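Local coordinates for uncharacterized protein (Chondromyces crocatus, PDB 6I86), which is of unknown function but is encoded in the crocagin gene cluster and is probably involved in making this ribosomally derived peptide product, at residues 17-27 against 39-50; 89-97 against 107-115. All coordinates share one frame; numbering follows the deposited sequence.

Contact 1: residues 17-27 against 39-50; sequences WILFFDASCSI and VDRIWRLKIAHE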
# COMPACT_ATOMS: atom_id res chain seq x y z
N TRP A 17 -5.44 4.87 7.69
CA TRP A 17 -4.16 4.45 7.14
C TRP A 17 -4.22 3.02 6.61
O TRP A 17 -4.65 2.10 7.31
CB TRP A 17 -3.05 4.55 8.19
CG TRP A 17 -2.69 5.94 8.57
CD1 TRP A 17 -3.10 7.10 7.98
CD2 TRP A 17 -1.81 6.33 9.63
NE1 TRP A 17 -2.54 8.18 8.61
CE2 TRP A 17 -1.74 7.74 9.63
CE3 TRP A 17 -1.07 5.62 10.59
CZ2 TRP A 17 -0.97 8.45 10.54
CZ3 TRP A 17 -0.31 6.33 11.49
CH2 TRP A 17 -0.26 7.73 11.47
N ILE A 18 -3.76 2.84 5.37
CA ILE A 18 -3.40 1.53 4.83
C ILE A 18 -1.88 1.44 4.87
O ILE A 18 -1.18 2.38 4.45
CB ILE A 18 -3.93 1.34 3.40
CG1 ILE A 18 -5.46 1.47 3.38
CG2 ILE A 18 -3.51 -0.01 2.85
CD1 ILE A 18 -6.04 1.73 2.01
N LEU A 19 -1.36 0.32 5.37
CA LEU A 19 0.07 0.18 5.63
C LEU A 19 0.63 -0.98 4.83
O LEU A 19 0.08 -2.09 4.85
CB LEU A 19 0.33 -0.04 7.13
CG LEU A 19 -0.26 1.03 8.06
CD1 LEU A 19 -0.20 0.55 9.51
CD2 LEU A 19 0.46 2.36 7.90
N PHE A 20 1.74 -0.73 4.14
CA PHE A 20 2.44 -1.73 3.34
C PHE A 20 3.80 -2.00 3.97
O PHE A 20 4.51 -1.06 4.33
CB PHE A 20 2.64 -1.27 1.90
CG PHE A 20 1.43 -1.44 1.03
CD1 PHE A 20 0.15 -1.36 1.55
CD2 PHE A 20 1.57 -1.69 -0.32
CE1 PHE A 20 -0.96 -1.52 0.75
CE2 PHE A 20 0.47 -1.85 -1.13
CZ PHE A 20 -0.80 -1.76 -0.60
N PHE A 21 4.18 -3.27 4.07
CA PHE A 21 5.42 -3.61 4.74
C PHE A 21 5.81 -5.04 4.41
O PHE A 21 5.00 -5.84 3.93
CB PHE A 21 5.31 -3.44 6.26
CG PHE A 21 4.02 -3.97 6.84
CD1 PHE A 21 3.93 -5.28 7.27
CD2 PHE A 21 2.90 -3.16 6.93
CE1 PHE A 21 2.75 -5.77 7.80
CE2 PHE A 21 1.71 -3.65 7.45
CZ PHE A 21 1.64 -4.96 7.88
N ASP A 22 7.08 -5.36 4.69
CA ASP A 22 7.55 -6.73 4.57
C ASP A 22 6.89 -7.60 5.63
O ASP A 22 6.62 -7.15 6.75
CB ASP A 22 9.07 -6.78 4.70
CG ASP A 22 9.65 -8.13 4.32
OD1 ASP A 22 9.59 -9.06 5.15
OD2 ASP A 22 10.15 -8.26 3.19
N ALA A 23 6.63 -8.86 5.28
CA ALA A 23 5.94 -9.76 6.20
C ALA A 23 6.73 -9.97 7.48
O ALA A 23 6.14 -10.28 8.53
CB ALA A 23 5.67 -11.10 5.52
N SER A 24 8.05 -9.82 7.43
CA SER A 24 8.91 -9.98 8.60
C SER A 24 9.00 -8.73 9.46
O SER A 24 9.63 -8.77 10.51
CB SER A 24 10.31 -10.40 8.15
OG SER A 24 10.96 -9.36 7.44
N CYS A 25 8.38 -7.63 9.03
CA CYS A 25 8.44 -6.39 9.80
C CYS A 25 7.76 -6.58 11.16
O CYS A 25 6.80 -7.34 11.29
CB CYS A 25 7.78 -5.25 9.03
SG CYS A 25 7.92 -3.63 9.82
N SER A 26 8.28 -5.87 12.17
CA SER A 26 7.76 -6.00 13.53
C SER A 26 6.28 -5.67 13.60
O SER A 26 5.57 -6.22 14.45
CB SER A 26 8.55 -5.09 14.48
OG SER A 26 8.41 -3.73 14.11
N ILE A 27 5.79 -4.79 12.73
CA ILE A 27 4.38 -4.41 12.74
C ILE A 27 3.47 -5.59 12.43
O ILE A 27 2.27 -5.54 12.74
CB ILE A 27 4.16 -3.25 11.74
CG1 ILE A 27 2.80 -2.58 11.99
CG2 ILE A 27 4.27 -3.74 10.31
CD1 ILE A 27 2.63 -1.26 11.26
N VAL A 39 1.23 4.30 17.32
CA VAL A 39 1.16 5.32 16.28
C VAL A 39 2.52 5.98 16.08
O VAL A 39 2.90 6.31 14.95
CB VAL A 39 0.06 6.35 16.62
CG1 VAL A 39 0.42 7.14 17.88
CG2 VAL A 39 -0.17 7.29 15.44
N ASP A 40 3.28 6.18 17.16
CA ASP A 40 4.63 6.72 17.02
C ASP A 40 5.55 5.70 16.37
O ASP A 40 6.44 6.07 15.59
CB ASP A 40 5.18 7.15 18.38
CG ASP A 40 4.50 8.38 18.93
OD1 ASP A 40 4.47 8.54 20.17
OD2 ASP A 40 3.99 9.18 18.12
N ARG A 41 5.37 4.42 16.69
CA ARG A 41 6.26 3.40 16.15
C ARG A 41 5.94 3.09 14.69
O ARG A 41 6.82 2.64 13.95
CB ARG A 41 6.18 2.14 17.01
CG ARG A 41 6.87 2.31 18.36
CD ARG A 41 6.79 1.06 19.23
NE ARG A 41 5.50 0.95 19.90
CZ ARG A 41 4.59 0.02 19.62
NH1 ARG A 41 4.83 -0.89 18.68
NH2 ARG A 41 3.44 -0.00 20.29
N ILE A 42 4.70 3.33 14.26
CA ILE A 42 4.38 3.27 12.83
C ILE A 42 5.16 4.34 12.08
O ILE A 42 5.76 4.08 11.03
CB ILE A 42 2.87 3.42 12.60
CG1 ILE A 42 2.11 2.24 13.22
CG2 ILE A 42 2.56 3.53 11.12
CD1 ILE A 42 0.62 2.29 12.97
N TRP A 43 5.17 5.57 12.61
CA TRP A 43 5.86 6.67 11.94
C TRP A 43 7.36 6.43 11.89
O TRP A 43 8.03 6.83 10.92
CB TRP A 43 5.55 7.99 12.63
CG TRP A 43 5.83 9.18 11.77
CD1 TRP A 43 6.88 10.04 11.88
CD2 TRP A 43 5.06 9.63 10.65
NE1 TRP A 43 6.81 11.01 10.91
CE2 TRP A 43 5.70 10.77 10.14
CE3 TRP A 43 3.89 9.17 10.04
CZ2 TRP A 43 5.20 11.47 9.04
CZ3 TRP A 43 3.40 9.86 8.95
CH2 TRP A 43 4.06 11.00 8.46
N ARG A 44 7.92 5.80 12.92
CA ARG A 44 9.35 5.49 12.90
C ARG A 44 9.66 4.44 11.84
O ARG A 44 10.70 4.53 11.17
CB ARG A 44 9.80 5.00 14.27
CG ARG A 44 9.79 6.09 15.32
CD ARG A 44 10.89 5.84 16.33
NE ARG A 44 10.65 4.66 17.15
CZ ARG A 44 9.87 4.65 18.23
NH1 ARG A 44 9.25 5.76 18.61
NH2 ARG A 44 9.71 3.53 18.92
N LEU A 45 8.79 3.45 11.67
CA LEU A 45 8.97 2.49 10.59
C LEU A 45 8.88 3.17 9.23
O LEU A 45 9.62 2.83 8.30
CB LEU A 45 7.93 1.37 10.70
CG LEU A 45 8.13 0.35 11.82
CD1 LEU A 45 6.95 -0.62 11.88
CD2 LEU A 45 9.44 -0.40 11.63
N LYS A 46 7.97 4.15 9.10
CA LYS A 46 7.88 4.91 7.85
C LYS A 46 9.16 5.70 7.60
O LYS A 46 9.69 5.71 6.48
CB LYS A 46 6.67 5.84 7.88
CG LYS A 46 6.58 6.76 6.68
CD LYS A 46 5.40 7.71 6.79
CE LYS A 46 5.70 9.02 6.08
NZ LYS A 46 6.29 8.79 4.73
N ILE A 47 9.66 6.38 8.63
CA ILE A 47 10.90 7.14 8.50
C ILE A 47 12.04 6.23 8.08
O ILE A 47 12.89 6.61 7.26
CB ILE A 47 11.21 7.89 9.81
CG1 ILE A 47 10.18 8.99 10.07
CG2 ILE A 47 12.61 8.48 9.78
CD1 ILE A 47 10.34 9.68 11.40
N ALA A 48 12.07 5.01 8.61
CA ALA A 48 13.13 4.05 8.32
C ALA A 48 12.90 3.29 7.02
O ALA A 48 13.65 2.35 6.73
CB ALA A 48 13.28 3.07 9.48
N HIS A 49 11.89 3.67 6.24
CA HIS A 49 11.58 3.05 4.95
C HIS A 49 11.27 1.56 5.09
O HIS A 49 11.46 0.79 4.14
CB HIS A 49 12.71 3.26 3.94
CG HIS A 49 13.29 4.64 3.97
ND1 HIS A 49 12.58 5.76 3.63
CD2 HIS A 49 14.53 5.07 4.33
CE1 HIS A 49 13.34 6.83 3.76
NE2 HIS A 49 14.53 6.44 4.19
N GLU A 50 10.79 1.13 6.26
CA GLU A 50 10.31 -0.23 6.44
C GLU A 50 8.83 -0.38 6.12
O GLU A 50 8.36 -1.51 5.93
CB GLU A 50 10.57 -0.72 7.87
CG GLU A 50 12.04 -0.94 8.21
CD GLU A 50 12.21 -1.64 9.54
OE1 GLU A 50 11.49 -2.64 9.78
OE2 GLU A 50 13.06 -1.20 10.34
O HOH W 1 9.54 -3.69 5.54
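Asp22, whose backbone N is joined to Glu50 O by a bridging water, has its carboxylate OD1 gripped three times. Ser24 N binds OD1 at 2.9 Å on the anti side, close to the carboxylate plane, as an Asx turn; Ser24 OG binds it from well above that plane; the hydroxyl of Ser92, in a neighbouring turn, is the third. Next to this polar corner the contact turns apolar. Cys25 SG sits against Leu45 CD1 at 3.8 Å, and the same methyl lies against Ile27 CB. One turn earlier in helix 39-47, Ile42 turns both branches to strand 17-22 and Ile27. CG2, anti to the backbone N, meets Leu19 CD2 and, at 4.0 Å, Trp17 CZ3, while CG1 and its extended chain (chi2 -177°) carry CD1 to Leu19 CD1. Ile27 CD1 comes to Ile42 CG1 at an oblique angle. Replacing Ile42 by an alanine would probably open a gap between Trp17, Leu19 and Ile27 and leave the indole less well braced on that side. Val39 CG2 lies 4.0 Å from Trp17 CH2, while the indole NE1 is hydrogen-bonded to Gln55 OE1. With no direct hydrogen bond between the segments, the helix is held by apolar packing against strand 17-22 and the residues after it, and the water adds a polar bridge just past the helix end.

Contact 2: residues 89-97 against 107-115; sequences VLPSGRLVA and RHVLTVPPG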
# COMPACT_ATOMS: atom_id res chain seq x y z
N VAL A 89 12.13 -1.10 2.17
CA VAL A 89 13.07 -2.21 2.31
C VAL A 89 12.26 -3.47 2.60
O VAL A 89 11.42 -3.48 3.51
CB VAL A 89 14.09 -1.95 3.42
CG1 VAL A 89 15.04 -3.13 3.57
CG2 VAL A 89 14.87 -0.68 3.14
N LEU A 90 12.51 -4.53 1.83
CA LEU A 90 11.79 -5.79 1.95
C LEU A 90 12.79 -6.91 2.19
O LEU A 90 13.27 -7.54 1.23
CB LEU A 90 10.95 -6.05 0.70
CG LEU A 90 9.86 -5.01 0.40
CD1 LEU A 90 9.26 -5.24 -0.97
CD2 LEU A 90 8.78 -5.03 1.47
N PRO A 91 13.14 -7.19 3.44
CA PRO A 91 14.17 -8.20 3.71
C PRO A 91 13.80 -9.60 3.25
O PRO A 91 14.70 -10.39 2.91
CB PRO A 91 14.33 -8.14 5.24
CG PRO A 91 13.82 -6.78 5.62
CD PRO A 91 12.71 -6.49 4.67
N SER A 92 12.51 -9.95 3.22
CA SER A 92 12.07 -11.25 2.73
C SER A 92 11.43 -11.18 1.35
O SER A 92 11.23 -12.24 0.73
CB SER A 92 11.08 -11.88 3.71
OG SER A 92 9.82 -11.25 3.65
N GLY A 93 11.11 -9.99 0.85
CA GLY A 93 10.43 -9.85 -0.41
C GLY A 93 8.93 -10.06 -0.35
O GLY A 93 8.26 -9.87 -1.37
N ARG A 94 8.39 -10.46 0.80
CA ARG A 94 6.96 -10.70 0.94
C ARG A 94 6.29 -9.39 1.36
O ARG A 94 6.35 -8.99 2.52
CB ARG A 94 6.70 -11.81 1.95
CG ARG A 94 5.37 -12.51 1.76
CD ARG A 94 5.15 -13.57 2.80
NE ARG A 94 3.72 -13.76 3.06
CZ ARG A 94 2.92 -14.48 2.29
NH1 ARG A 94 3.41 -15.08 1.21
NH2 ARG A 94 1.63 -14.60 2.59
N LEU A 95 5.64 -8.73 0.40
CA LEU A 95 4.94 -7.48 0.64
C LEU A 95 3.52 -7.78 1.11
O LEU A 95 2.77 -8.46 0.41
CB LEU A 95 4.93 -6.62 -0.62
CG LEU A 95 4.23 -5.27 -0.54
CD1 LEU A 95 4.99 -4.34 0.39
CD2 LEU A 95 4.09 -4.68 -1.92
N VAL A 96 3.17 -7.28 2.29
CA VAL A 96 1.85 -7.49 2.87
C VAL A 96 1.28 -6.16 3.33
O VAL A 96 1.99 -5.15 3.44
CB VAL A 96 1.88 -8.49 4.05
CG1 VAL A 96 2.48 -9.81 3.62
CG2 VAL A 96 2.66 -7.91 5.19
N ALA A 97 -0.02 -6.16 3.63
CA ALA A 97 -0.74 -4.94 3.95
C ALA A 97 -1.63 -5.15 5.17
O ALA A 97 -2.15 -6.24 5.39
CB ALA A 97 -1.59 -4.47 2.76
N ARG A 107 -2.49 -9.11 4.79
CA ARG A 107 -2.98 -9.35 3.43
C ARG A 107 -1.80 -9.42 2.47
O ARG A 107 -1.10 -8.42 2.27
CB ARG A 107 -3.95 -8.24 3.03
CG ARG A 107 -4.48 -8.38 1.61
CD ARG A 107 -5.59 -9.42 1.54
NE ARG A 107 -6.63 -9.20 2.53
CZ ARG A 107 -7.68 -8.40 2.35
NH1 ARG A 107 -7.82 -7.74 1.20
NH2 ARG A 107 -8.58 -8.25 3.31
N HIS A 108 -1.59 -10.59 1.87
CA HIS A 108 -0.50 -10.74 0.92
C HIS A 108 -0.76 -9.90 -0.32
O HIS A 108 -1.84 -9.98 -0.92
CB HIS A 108 -0.31 -12.21 0.54
CG HIS A 108 0.82 -12.43 -0.41
ND1 HIS A 108 0.71 -13.20 -1.54
CD2 HIS A 108 2.10 -11.98 -0.39
CE1 HIS A 108 1.86 -13.22 -2.18
NE2 HIS A 108 2.73 -12.49 -1.50
N VAL A 109 0.22 -9.10 -0.71
CA VAL A 109 0.13 -8.24 -1.88
C VAL A 109 0.94 -8.82 -3.04
O VAL A 109 0.38 -9.20 -4.07
CB VAL A 109 0.59 -6.81 -1.55
CG1 VAL A 109 0.50 -5.95 -2.78
CG2 VAL A 109 -0.24 -6.22 -0.41
N LEU A 110 2.26 -8.90 -2.88
CA LEU A 110 3.15 -9.46 -3.87
C LEU A 110 4.35 -10.06 -3.16
O LEU A 110 4.72 -9.63 -2.06
CB LEU A 110 3.62 -8.39 -4.88
CG LEU A 110 2.68 -7.92 -5.99
CD1 LEU A 110 3.32 -6.80 -6.80
CD2 LEU A 110 2.29 -9.07 -6.90
N THR A 111 4.96 -11.06 -3.78
CA THR A 111 6.26 -11.56 -3.37
C THR A 111 7.27 -11.18 -4.44
O THR A 111 7.17 -11.63 -5.59
CB THR A 111 6.25 -13.08 -3.15
OG1 THR A 111 5.43 -13.39 -2.02
CG2 THR A 111 7.67 -13.58 -2.89
N VAL A 112 8.22 -10.33 -4.07
CA VAL A 112 9.21 -9.80 -5.01
C VAL A 112 10.58 -10.25 -4.53
O VAL A 112 10.69 -10.80 -3.42
CB VAL A 112 9.11 -8.27 -5.10
CG1 VAL A 112 7.74 -7.86 -5.64
CG2 VAL A 112 9.36 -7.64 -3.74
N PRO A 113 11.65 -10.08 -5.31
CA PRO A 113 12.99 -10.38 -4.79
C PRO A 113 13.30 -9.52 -3.58
O PRO A 113 12.94 -8.33 -3.54
CB PRO A 113 13.91 -10.03 -5.97
CG PRO A 113 13.05 -10.22 -7.17
CD PRO A 113 11.68 -9.77 -6.75
N PRO A 114 13.96 -10.08 -2.57
CA PRO A 114 14.33 -9.28 -1.39
C PRO A 114 15.25 -8.14 -1.78
O PRO A 114 16.07 -8.25 -2.70
CB PRO A 114 15.04 -10.29 -0.48
CG PRO A 114 14.60 -11.63 -0.97
CD PRO A 114 14.38 -11.49 -2.44
N GLY A 115 15.10 -7.03 -1.08
CA GLY A 115 15.97 -5.90 -1.30
C GLY A 115 15.22 -4.60 -1.10
O GLY A 115 14.14 -4.56 -0.51
O HOH W 2 11.15 -13.30 -2.42
O HOH W 3 5.77 -15.27 -0.23
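The guanidinium of Arg94 lies flat on the imidazole of His108, two nitrogen-rich planes only 4° apart with centres 4.1 Å from each other. CD2 of His108 sits under the middle of the guanidinium, whereas Arg94 NH1 is displaced toward the rim of the ring. An extended Arg94 chain from CG to NE brings the group across the neighbouring strand, and the His108 ring, its CG anti to the backbone N (chi1 -178°), comes to meet it. Two further links fix the stack: His108 NE2 shares a hydrogen bond of 2.9 Å with Thr111 OG1, and a water at the edge of the guanidinium joins Arg94 NH1 to the same hydroxyl. On the reverse of the sheet, Leu95 CD2 packs on Val109 CG1 and Ala97 CB on Val109 CG2, directed toward strands 4-14 and 60-69. At Leu95 the register slips by one residue, Val109 and Leu110 both standing opposite it: Leu95 O takes Val109 N at 2.9 Å and, weakly, Leu110 N, while Leu95 N binds Leu110 O. Where strand 107-111 ends, Val112 N gives Gly93 O a nearly straight bond of 2.7 Å. Gly93, at positive phi (81°), has no room for a side chain, since a beta carbon would run into Val112 O. Leu90 and Gly115 then exchange backbone bonds, and Leu90 CD1 reaches Val112 CG2 at 3.7 Å. Ser92 OG, whose other partner is Asp22, accepts a long but fairly straight bond of 3.3 Å from Arg94 N, an ST turn. Together these features make an antiparallel beta hairpin, strands 94-99 and 107-111, with a classic bulge, whose Gly93 and Val112-Pro114 links lead over to the second sheet.

Contacts 1 and 2 meet at the four-stranded sheet, where strand 17-22 lies beside strand 94-99; the centres of the two contacts lie about 13 Å apart. Contact 1 lays a helix over one face of that sheet; contact 2 pairs the hairpin at its edge and runs on to the other sheet. Chemistry follows place: side-chain packing, mostly buried on the strand side and more exposed along the helix, serves contact 1, whereas contact 2 rests on backbone bonds, with leucines, valines and an alanine inside and an arginine-histidine stack nearer the surface. The turn after strand 17-22 meets the turn before strand 94-99, where Ala23 N probably bonds Arg94 O.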